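Orf34 (Pseudomonas syringae pv. syringae, PDB 5KLP) acetylates serine, threonine and lysine residues of host proteins, tubulin among them, as an inositol hexakisphosphate-dependent effector that impairs host microtubules and immunity. Local coordinates at residues Ala71-Tyr74 / Ile75-Arg79; Thr229-Gly232 / Ala233-Ser237. The protein carries 10 engineered substitutions. All coordinates share one frame; numbering follows the deposited sequence.

Interaction 1 of 2, residues Ala71-Tyr74 / Ile75-Arg79; sequences AMVY and IENQR
The amide of Ile-75 donates to Ala-71 O (3.1 Å), and CG1 of Ile-75 rests 3.2 Å from the same oxygen. Ile-75, Tyr-74 and Val-73 carry most of this contact, in the last turns of helix 61-79. Val-73 runs alongside Asn-77, both pointing the same way, with CG1 of Val-73, anti to its backbone N (chi1 164°), touching Asn-77 ND2 at 3.6 Å. The backbones of this pair are joined as well, Asn-77 N donating to Val-73 O. The i to i+4 pattern weakens at Tyr-74: Gln-78 N makes only a weak hydrogen bond to Tyr-74 O, at 3.5 Å, and Gln-78 CG lies 3.3 Å from Tyr-74 O.

Glu-76 OE1 uses its syn lone pair to receive NH1 of Arg-79, three residues further along the helix, at 2.7 Å and in the guanidinium plane. Its OE2 forms a salt bridge with Arg-335, and Arg-79 NH2 pairs with inositol hexakisphosphate, so the carboxylate lies between two arginines of the ligand site and probably helps to position them. Met-72, a selenomethionine, packs against helices 189-202 and 324-340; Ile-75 leans on the latter, and Asn-77 OD1 accepts from Leu-85 N, tying the helix to strand 85-87.

Interaction 2 of 2, residues Thr229-Gly232 / Ala233-Ser237; sequences TTLG and ALEAS
Ala-233 opens the second half of this helical start by donating its amide to Thr-229 O at 2.9 Å, while its CB lies 3.6 Å from Thr-230 O. Thr-229 is the N-cap of helix 230-238: its OG1 accepts from Gly-232 N at 3.0 Å, with an N-H...O angle of 159°, and is also hydrogen-bonded to Arg-226 O. Leu-234 follows with a bond from its N to Thr-230 O, and its CB lies 3.6 Å from both Thr-230 O and Leu-231 O.

Glu-235 makes the main side-chain contact. Its N donates to Leu-231 O, and CG, beside its own backbone N (chi1 -71°), passes 3.3 Å from that oxygen. The extended chain then runs back across Leu-231, bringing OE2 3.6 Å from Leu-231 CG and close to both methyls. Ala-236 N next donates to Gly-232 O, and Ala-236 CB lies 3.5 Å from Gly-232 O. Ser-237 closes the segment by turning OG back to Leu-234 O.

A carboxylate lying against a leucine would seem ill placed, but OE2 is salt-bridged to Arg-226, a residue that the Leu-231 side chain also touches. The arginine thus meets the N-cap through its backbone and Glu-235 through its guanidinium, joining the preceding loop to the first two turns of the helix and probably offsetting the charge of a carboxylate laid on leucine.

Overall arrangement
Interaction 1 comes first along the chain, at the end of helix 61-79, and interaction 2 lies far downstream, spanning nearly all of the short helix 230-238 and its N-cap. Their centres are 37 Å apart on opposite sides of the chain's centre, and their nearest atoms remain about 26 Å from each other. Each meets a different outermost strand of the mixed six-stranded sheet: Asn-77 is hydrogen-bonded to strand 85-87, whereas 229-237 packs against strand 248-251. Interaction 1 borders the inositol hexakisphosphate pocket and contributes Arg-79 to it. In interaction 2, the Thr-230 side chain is about 7 Å from that of the active-site Glu-143.

Interaction 1 of 2, residues Ala71-Tyr74 / Ile75-Arg79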
# COMPACT_ATOMS: atom_id res chain seq x y z
N ALA A 71 10.50 11.96 -4.63
CA ALA A 71 11.78 12.00 -3.92
C ALA A 71 11.99 10.73 -3.10
O ALA A 71 13.09 10.17 -3.08
CB ALA A 71 11.86 13.23 -3.03
N MSE A 72 10.94 10.26 -2.45
CA MSE A 72 11.06 9.06 -1.65
C MSE A 72 11.20 7.83 -2.54
O MSE A 72 11.95 6.90 -2.22
CB MSE A 72 9.87 8.92 -0.71
CG MSE A 72 9.82 10.00 0.35
SE MSE A 72 8.16 9.92 1.39
CE MSE A 72 6.99 10.90 0.17
N VAL A 73 10.50 7.81 -3.66
CA VAL A 73 10.63 6.69 -4.60
C VAL A 73 12.05 6.59 -5.13
O VAL A 73 12.65 5.50 -5.19
CB VAL A 73 9.65 6.83 -5.77
CG1 VAL A 73 10.05 5.91 -6.91
CG2 VAL A 73 8.23 6.57 -5.31
N TYR A 74 12.59 7.74 -5.52
CA TYR A 74 13.95 7.84 -6.05
C TYR A 74 14.98 7.29 -5.03
O TYR A 74 15.91 6.58 -5.38
CB TYR A 74 14.26 9.29 -6.43
CG TYR A 74 15.61 9.49 -7.06
CD1 TYR A 74 15.84 9.09 -8.37
CD2 TYR A 74 16.64 10.10 -6.37
CE1 TYR A 74 17.06 9.28 -8.98
CE2 TYR A 74 17.88 10.30 -6.97
CZ TYR A 74 18.08 9.89 -8.27
OH TYR A 74 19.30 10.07 -8.86
N ILE A 75 14.81 7.65 -3.76
CA ILE A 75 15.70 7.20 -2.69
C ILE A 75 15.57 5.68 -2.45
O ILE A 75 16.55 4.95 -2.33
CB ILE A 75 15.39 7.92 -1.35
CG1 ILE A 75 15.76 9.40 -1.42
CG2 ILE A 75 16.06 7.21 -0.19
CD1 ILE A 75 17.18 9.67 -1.76
N GLU A 76 14.34 5.21 -2.41
CA GLU A 76 14.10 3.80 -2.09
C GLU A 76 14.58 2.89 -3.22
O GLU A 76 15.09 1.80 -2.98
CB GLU A 76 12.62 3.56 -1.79
CG GLU A 76 12.13 4.09 -0.44
CD GLU A 76 12.84 3.47 0.78
OE1 GLU A 76 13.60 2.49 0.61
OE2 GLU A 76 12.61 3.93 1.91
N ASN A 77 14.47 3.36 -4.47
CA ASN A 77 14.99 2.59 -5.59
C ASN A 77 16.49 2.39 -5.49
O ASN A 77 17.03 1.37 -5.94
CB ASN A 77 14.64 3.27 -6.91
CG ASN A 77 13.26 2.89 -7.41
OD1 ASN A 77 12.74 1.82 -7.07
ND2 ASN A 77 12.67 3.76 -8.22
N GLN A 78 17.17 3.38 -4.91
CA GLN A 78 18.60 3.31 -4.69
C GLN A 78 18.95 2.45 -3.50
O GLN A 78 19.90 1.68 -3.57
CB GLN A 78 19.17 4.71 -4.50
CG GLN A 78 18.98 5.55 -5.73
CD GLN A 78 19.54 4.89 -6.98
OE1 GLN A 78 18.80 4.47 -7.86
NE2 GLN A 78 20.86 4.80 -7.05
N ARG A 79 18.20 2.58 -2.40
CA ARG A 79 18.47 1.78 -1.20
C ARG A 79 18.30 0.29 -1.50
O ARG A 79 19.02 -0.55 -0.96
CB ARG A 79 17.53 2.16 -0.05
CG ARG A 79 17.69 3.60 0.44
CD ARG A 79 16.85 3.93 1.69
NE ARG A 79 17.12 3.04 2.82
CZ ARG A 79 16.41 1.97 3.17
NH1 ARG A 79 15.34 1.61 2.47
NH2 ARG A 79 16.79 1.26 4.22

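Interaction 2 of 2, residues Thr229-Gly232 / Ala233-Ser237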
# COMPACT_ATOMS: atom_id res chain seq x y z
N THR A 229 -14.21 -9.59 1.56
CA THR A 229 -13.89 -8.20 1.21
C THR A 229 -15.17 -7.40 1.05
O THR A 229 -16.26 -7.97 0.92
CB THR A 229 -13.09 -8.11 -0.11
OG1 THR A 229 -13.90 -8.57 -1.19
CG2 THR A 229 -11.82 -8.98 -0.04
N THR A 230 -15.03 -6.08 1.04
CA THR A 230 -16.18 -5.21 0.82
C THR A 230 -16.80 -5.49 -0.54
O THR A 230 -18.01 -5.37 -0.71
CB THR A 230 -15.79 -3.72 0.91
OG1 THR A 230 -14.83 -3.42 -0.11
CG2 THR A 230 -15.20 -3.42 2.30
N LEU A 231 -15.97 -5.85 -1.51
CA LEU A 231 -16.46 -6.24 -2.83
C LEU A 231 -17.32 -7.50 -2.73
O LEU A 231 -18.42 -7.58 -3.30
CB LEU A 231 -15.29 -6.45 -3.80
CG LEU A 231 -15.72 -7.01 -5.16
CD1 LEU A 231 -16.58 -6.01 -5.91
CD2 LEU A 231 -14.52 -7.41 -6.00
N GLY A 232 -16.82 -8.48 -1.99
CA GLY A 232 -17.53 -9.73 -1.80
C GLY A 232 -18.87 -9.54 -1.13
O GLY A 232 -19.86 -10.18 -1.52
N ALA A 233 -18.91 -8.66 -0.13
CA ALA A 233 -20.15 -8.35 0.56
C ALA A 233 -21.16 -7.77 -0.42
O ALA A 233 -22.32 -8.17 -0.44
CB ALA A 233 -19.90 -7.36 1.69
N LEU A 234 -20.70 -6.84 -1.25
CA LEU A 234 -21.59 -6.18 -2.19
C LEU A 234 -22.10 -7.18 -3.23
O LEU A 234 -23.28 -7.17 -3.60
CB LEU A 234 -20.88 -5.00 -2.86
CG LEU A 234 -21.68 -4.23 -3.91
CD1 LEU A 234 -22.97 -3.73 -3.28
CD2 LEU A 234 -20.86 -3.06 -4.42
N GLU A 235 -21.21 -8.05 -3.70
CA GLU A 235 -21.60 -9.08 -4.66
C GLU A 235 -22.64 -10.03 -4.08
O GLU A 235 -23.63 -10.37 -4.75
CB GLU A 235 -20.38 -9.86 -5.13
CG GLU A 235 -19.47 -9.03 -6.03
CD GLU A 235 -18.16 -9.71 -6.37
OE1 GLU A 235 -17.77 -10.68 -5.67
OE2 GLU A 235 -17.50 -9.26 -7.34
N ALA A 236 -22.45 -10.44 -2.83
CA ALA A 236 -23.39 -11.38 -2.20
C ALA A 236 -24.73 -10.71 -1.93
O ALA A 236 -25.78 -11.30 -2.11
CB ALA A 236 -22.81 -11.94 -0.92
N SER A 237 -24.68 -9.46 -1.48
CA SER A 237 -25.89 -8.71 -1.18
C SER A 237 -26.73 -8.43 -2.43
O SER A 237 -27.95 -8.52 -2.38
CB SER A 237 -25.55 -7.39 -0.48
OG SER A 237 -25.14 -6.42 -1.42